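Local coordinates for hemolysin activator protein CdiB (Acinetobacter baumannii ACICU, PDB 6WIL), which probably secretes its partner CdiA toxin across the outer membrane as the two-partner (Omp85-type) transporter of contact-dependent growth inhibition, at residues Asp431-Tyr436 against Ser485-Ile490; Gln494-Val499 against Gly518-Leu523. All blocks are in the same frame, centred on the assembly; numbering follows the deposited sequence.

Contact 1: residues Asp431-Tyr436 against Ser485-Ile490; sequences DKPAQY and SLNAPI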
loop_
_atom_site.group_PDB
_atom_site.type_symbol
_atom_site.label_atom_id
_atom_site.label_comp_id
_atom_site.label_asym_id
_atom_site.label_seq_id
_atom_site.Cartn_x
_atom_site.Cartn_y
_atom_site.Cartn_z
ATOM N N ASP A 431 18.624 -21.534 13.145
ATOM C CA ASP A 431 17.515 -22.437 13.439
ATOM C C ASP A 431 16.398 -21.771 14.242
ATOM O O ASP A 431 15.563 -22.464 14.833
ATOM C CB ASP A 431 17.999 -23.702 14.158
ATOM C CG ASP A 431 17.114 -24.898 13.887
ATOM O OD1 ASP A 431 16.252 -24.804 12.988
ATOM O OD2 ASP A 431 17.276 -25.930 14.573
ATOM N N LYS A 432 16.356 -20.440 14.274
ATOM C CA LYS A 432 15.262 -19.710 14.891
ATOM C C LYS A 432 14.518 -18.898 13.836
ATOM O O LYS A 432 15.146 -18.359 12.919
ATOM C CB LYS A 432 15.763 -18.759 15.988
ATOM C CG LYS A 432 16.828 -19.335 16.905
ATOM C CD LYS A 432 17.577 -18.208 17.606
ATOM C CE LYS A 432 18.936 -18.662 18.117
ATOM N NZ LYS A 432 19.805 -17.497 18.446
ATOM N N PRO A 433 13.192 -18.797 13.932
ATOM C CA PRO A 433 12.447 -17.960 12.983
ATOM C C PRO A 433 12.897 -16.507 13.048
ATOM O O PRO A 433 13.212 -15.978 14.118
ATOM C CB PRO A 433 10.990 -18.121 13.433
ATOM C CG PRO A 433 11.070 -18.629 14.843
ATOM C CD PRO A 433 12.300 -19.478 14.885
ATOM N N ALA A 434 12.927 -15.860 11.884
ATOM C CA ALA A 434 13.396 -14.486 11.783
ATOM C C ALA A 434 12.653 -13.787 10.653
ATOM O O ALA A 434 11.974 -14.419 9.843
ATOM C CB ALA A 434 14.910 -14.426 11.554
ATOM N N GLN A 435 12.799 -12.466 10.604
ATOM C CA GLN A 435 12.196 -11.647 9.564
ATOM C C GLN A 435 13.221 -10.640 9.064
ATOM O O GLN A 435 13.985 -10.080 9.854
ATOM C CB GLN A 435 10.949 -10.913 10.080
ATOM C CG GLN A 435 9.940 -10.554 8.999
ATOM C CD GLN A 435 8.836 -11.586 8.870
ATOM O OE1 GLN A 435 8.682 -12.455 9.728
ATOM N NE2 GLN A 435 8.057 -11.491 7.799
ATOM N N TYR A 436 13.244 -10.421 7.754
ATOM C CA TYR A 436 14.108 -9.421 7.143
ATOM C C TYR A 436 13.253 -8.326 6.527
ATOM O O TYR A 436 12.251 -8.608 5.863
ATOM C CB TYR A 436 15.021 -10.033 6.076
ATOM C CG TYR A 436 15.724 -9.002 5.221
ATOM C CD1 TYR A 436 16.871 -8.363 5.670
ATOM C CD2 TYR A 436 15.235 -8.665 3.966
ATOM C CE1 TYR A 436 17.511 -7.419 4.889
ATOM C CE2 TYR A 436 15.867 -7.725 3.181
ATOM C CZ TYR A 436 17.005 -7.106 3.645
ATOM O OH TYR A 436 17.636 -6.168 2.863
ATOM N N SER A 485 14.762 -9.065 12.473
ATOM C CA SER A 485 14.162 -9.317 13.774
ATOM C C SER A 485 13.990 -10.816 13.978
ATOM O O SER A 485 13.609 -11.538 13.050
ATOM C CB SER A 485 12.812 -8.605 13.907
ATOM O OG SER A 485 11.921 -9.005 12.881
ATOM N N LEU A 486 14.290 -11.278 15.194
ATOM C CA LEU A 486 14.121 -12.671 15.587
ATOM C C LEU A 486 13.287 -12.738 16.857
ATOM O O LEU A 486 13.354 -11.849 17.706
ATOM C CB LEU A 486 15.479 -13.379 15.814
ATOM C CG LEU A 486 16.498 -12.880 16.848
ATOM C CD1 LEU A 486 16.247 -13.457 18.249
ATOM C CD2 LEU A 486 17.916 -13.199 16.375
ATOM N N ASN A 487 12.510 -13.811 16.987
ATOM C CA ASN A 487 11.692 -13.997 18.177
ATOM C C ASN A 487 12.562 -14.261 19.398
ATOM O O ASN A 487 13.511 -15.047 19.349
ATOM C CB ASN A 487 10.716 -15.154 17.987
ATOM C CG ASN A 487 9.474 -14.744 17.241
ATOM O OD1 ASN A 487 9.175 -13.555 17.125
ATOM N ND2 ASN A 487 8.736 -15.722 16.736
ATOM N N ALA A 488 12.226 -13.598 20.494
ATOM C CA ALA A 488 12.869 -13.848 21.768
ATOM C C ALA A 488 12.375 -15.170 22.347
ATOM O O ALA A 488 11.337 -15.690 21.926
ATOM C CB ALA A 488 12.579 -12.695 22.725
ATOM N N PRO A 489 13.104 -15.748 23.307
ATOM C CA PRO A 489 12.604 -16.973 23.958
ATOM C C PRO A 489 11.281 -16.764 24.676
ATOM O O PRO A 489 10.522 -17.721 24.874
ATOM C CB PRO A 489 13.732 -17.333 24.935
ATOM C CG PRO A 489 14.447 -16.032 25.179
ATOM C CD PRO A 489 14.395 -15.313 23.869
ATOM N N ILE A 490 10.981 -15.527 25.050
ATOM C CA ILE A 490 9.743 -15.135 25.716
ATOM C C ILE A 490 8.684 -14.898 24.642
ATOM O O ILE A 490 9.012 -14.378 23.567
ATOM C CB ILE A 490 9.993 -13.887 26.577
ATOM C CG1 ILE A 490 11.175 -14.139 27.517
ATOM C CG2 ILE A 490 8.765 -13.479 27.349
ATOM C CD1 ILE A 490 11.134 -15.489 28.214
HETATM O O HOH W 1 12.162 -7.180 10.420
#

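Contact 2: residues Gln494-Val499 against Gly518-Leu523; sequences QFYMAV and GSVLGL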
loop_
_atom_site.group_PDB
_atom_site.type_symbol
_atom_site.label_atom_id
_atom_site.label_comp_id
_atom_site.label_asym_id
_atom_site.label_seq_id
_atom_site.Cartn_x
_atom_site.Cartn_y
_atom_site.Cartn_z
ATOM N N GLN A 494 10.507 -9.808 20.400
ATOM C CA GLN A 494 11.490 -10.013 19.349
ATOM C C GLN A 494 12.610 -8.989 19.481
ATOM O O GLN A 494 12.363 -7.826 19.812
ATOM C CB GLN A 494 10.848 -9.936 17.954
ATOM C CG GLN A 494 9.997 -8.704 17.695
ATOM C CD GLN A 494 9.568 -8.589 16.239
ATOM O OE1 GLN A 494 9.670 -7.520 15.633
ATOM N NE2 GLN A 494 9.090 -9.692 15.672
ATOM N N PHE A 495 13.839 -9.444 19.243
ATOM C CA PHE A 495 15.000 -8.572 19.133
ATOM C C PHE A 495 15.206 -8.185 17.675
ATOM O O PHE A 495 14.831 -8.926 16.763
ATOM C CB PHE A 495 16.264 -9.260 19.654
ATOM C CG PHE A 495 16.107 -9.884 21.010
ATOM C CD1 PHE A 495 16.000 -9.094 22.141
ATOM C CD2 PHE A 495 16.087 -11.262 21.155
ATOM C CE1 PHE A 495 15.860 -9.665 23.391
ATOM C CE2 PHE A 495 15.951 -11.840 22.403
ATOM C CZ PHE A 495 15.837 -11.039 23.524
ATOM N N TYR A 496 15.811 -7.020 17.455
ATOM C CA TYR A 496 16.091 -6.595 16.093
ATOM C C TYR A 496 17.375 -5.783 16.054
ATOM O O TYR A 496 17.709 -5.070 17.004
ATOM C CB TYR A 496 14.931 -5.786 15.490
ATOM C CG TYR A 496 14.722 -4.406 16.082
ATOM C CD1 TYR A 496 15.362 -3.291 15.549
ATOM C CD2 TYR A 496 13.861 -4.213 17.154
ATOM C CE1 TYR A 496 15.164 -2.028 16.084
ATOM C CE2 TYR A 496 13.657 -2.955 17.693
ATOM C CZ TYR A 496 14.309 -1.868 17.155
ATOM O OH TYR A 496 14.098 -0.621 17.695
HETATM N N MSE A 497 18.094 -5.914 14.943
HETATM C CA MSE A 497 19.252 -5.075 14.660
HETATM C C MSE A 497 19.043 -4.437 13.292
HETATM O O MSE A 497 18.530 -5.080 12.377
HETATM C CB MSE A 497 20.549 -5.884 14.690
HETATM C CG MSE A 497 21.789 -5.062 15.014
HETATM SE SE MSE A 497 23.358 -5.581 13.973
HETATM C CE MSE A 497 23.304 -7.510 14.248
ATOM N N ALA A 498 19.425 -3.172 13.148
ATOM C CA ALA A 498 19.153 -2.434 11.926
ATOM C C ALA A 498 20.400 -1.702 11.454
ATOM O O ALA A 498 21.218 -1.247 12.258
ATOM C CB ALA A 498 18.004 -1.435 12.122
ATOM N N VAL A 499 20.535 -1.603 10.133
ATOM C CA VAL A 499 21.605 -0.851 9.484
ATOM C C VAL A 499 20.977 -0.006 8.383
ATOM O O VAL A 499 20.380 -0.551 7.445
ATOM C CB VAL A 499 22.694 -1.767 8.902
ATOM C CG1 VAL A 499 23.756 -0.935 8.196
ATOM C CG2 VAL A 499 23.319 -2.623 9.996
ATOM N N GLY A 518 24.273 4.480 9.869
ATOM C CA GLY A 518 23.962 4.278 11.270
ATOM C C GLY A 518 23.548 2.851 11.555
ATOM O O GLY A 518 23.197 2.104 10.635
ATOM N N SER A 519 23.591 2.452 12.823
ATOM C CA SER A 519 23.188 1.112 13.214
ATOM C C SER A 519 22.380 1.188 14.500
ATOM O O SER A 519 22.595 2.069 15.335
ATOM C CB SER A 519 24.394 0.183 13.397
ATOM O OG SER A 519 23.978 -1.169 13.493
ATOM N N VAL A 520 21.447 0.251 14.648
ATOM C CA VAL A 520 20.496 0.250 15.754
ATOM C C VAL A 520 20.315 -1.178 16.249
ATOM O O VAL A 520 20.237 -2.119 15.452
ATOM C CB VAL A 520 19.146 0.868 15.326
ATOM C CG1 VAL A 520 18.006 0.360 16.195
ATOM C CG2 VAL A 520 19.221 2.381 15.392
ATOM N N LEU A 521 20.263 -1.339 17.571
ATOM C CA LEU A 521 19.949 -2.610 18.211
ATOM C C LEU A 521 18.872 -2.366 19.258
ATOM O O LEU A 521 19.001 -1.450 20.078
ATOM C CB LEU A 521 21.194 -3.228 18.855
ATOM C CG LEU A 521 21.026 -4.594 19.527
ATOM C CD1 LEU A 521 20.766 -5.680 18.496
ATOM C CD2 LEU A 521 22.242 -4.928 20.375
ATOM N N GLY A 522 17.813 -3.169 19.229
ATOM C CA GLY A 522 16.718 -2.948 20.144
ATOM C C GLY A 522 15.805 -4.148 20.265
ATOM O O GLY A 522 16.094 -5.230 19.750
ATOM N N LEU A 523 14.685 -3.934 20.959
ATOM C CA LEU A 523 13.710 -4.987 21.206
ATOM C C LEU A 523 12.307 -4.396 21.194
ATOM O O LEU A 523 12.114 -3.196 21.402
ATOM C CB LEU A 523 13.967 -5.698 22.542
ATOM C CG LEU A 523 13.551 -4.955 23.816
ATOM C CD1 LEU A 523 13.504 -5.919 24.988
ATOM C CD2 LEU A 523 14.484 -3.787 24.125
#

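Contact 1: residues Asp431-Tyr436 against Ser485-Ile490
Ser-485 O takes the backbone N-H of Gln-435 at 2.7 Å, measured between Ser-485 O and Gln-435 N. The same oxygen also meets the CA-H of Ala-434, Ala-434 CA lying 3.2 Å from Ser-485 O. A return bond from Ser-485 N to Gln-435 O, 2.9 Å long, completes one hydrogen-bonded pair of an antiparallel ladder whose short strands run at 153° to each other.

Beside this pair, the side chain of Ser-485 turns between its own backbone N and carbonyl carbon (chi1 57°), which brings OG alongside Gln-435 CB at 3.5 Å. OG also shares a hydrogen bond with a water, 3.1 Å from Ser-485 OG, and that water makes a weak second bond to Gln-435 O. Gln-435 itself bends at chi2 and leads away from the serine; its side chain touches Thr-424 and Pro-426 of strand 414-429.

On the other face of the sheet Ala-434 and Leu-486 form the non-hydrogen-bonded pair, their CB atoms 4.4 Å apart, with Phe-427 against the alanine and Phe-495 against the leucine. One step further toward the turns the ladder stops. Pro-433 has no N-H to offer, and its carbonyl oxygen stands 3.7 Å from Asn-487 N, with no bond between them. There the proline ring and the asparagine side chain simply cross at about a right angle.

The chemistry is thus that of a barrel strand pair near its end: within these segments one pair of backbone bonds joins the strands, with a water bridging the serine hydroxyl and, weakly, Gln-435 O, and the proline, lacking an N-H, is consistent with the pairing stopping here.

Contact 2: residues Gln494-Val499 against Gly518-Leu523
Ala-498 O is gripped twice, by Val-520 N at 2.8 Å and by the hydroxyl of Ser-519, whose OG lies 3.0 Å from it. The two donors arrive from opposite faces of the carbonyl plane, so a side chain reinforces the backbone ladder. Ser-519 can do this because OG stands anti to its backbone N (chi1 -167°), which puts OG across the gap, within bonding distance of Ala-498 O. The ladder continues with Ala-498 N to Val-520 O, 2.7 Å, and with Tyr-496 and Gly-522, which exchange two backbone bonds of 2.9 Å between N of each and O of the other. Between these pairs, CA-H groups such as that of Met-497 point at carbonyl oxygens of the opposing strand.

Tyr-496 packs in a characteristic way. With chi1 at 70° its ring folds across the partner strand and lays one face over Gly-522, whose CA is 4.2 Å from the ring centroid. This CH-pi contact resembles the aromatic-on-glycine mortise-tenon joint of transmembrane barrels. Farther along the ring, Tyr-496 CE1 touches Val-520 CG1 at 3.7 Å, and on the same side of the sheet Ala-498 CB packs against Val-520 CB. On the side that carries Phe-495, Met-497 and Leu-521, mostly apolar groups meet: Leu-521 CD1 bears on CG of the selenomethionine at Met-497, also at 3.7 Å, and Phe-495 CD1 meets Leu-523 CB at 4.0 Å.

Arg-464, of the VRGF motif in the loop that enters the barrel in Omp85 relatives, touches Ala-498 and Val-520, consistent with their side facing the lumen. Within the 16-stranded barrel, hairpin 493-505/515-526 is flanked by strand 476-487 and by strand 530-541, where Asp-533 bonds the tyrosine hydroxyl and Phe-535 packs on Tyr-496 and Val-520.

Along the chain, contact 1 opens at 431-436 and closes at 485-490, enclosing the rest of strand 432-444, the long loop with Arg-464 and most of strand 476-487. Contact 2 then opens at 494-499 and closes at 518-523, a much shorter excursion that makes a hairpin. The two loops are in series, neither nesting nor crossing. They are nonetheless stitched side by side, with centres about 13 Å apart, because strands 476-487 and 493-505 are barrel neighbours: Leu-486 N probably bonds to Phe-495 O, and Ala-488 packs on the Phe-495 ring. With that pairing between them, contact 1 and contact 2 join four neighbouring strands of the barrel wall.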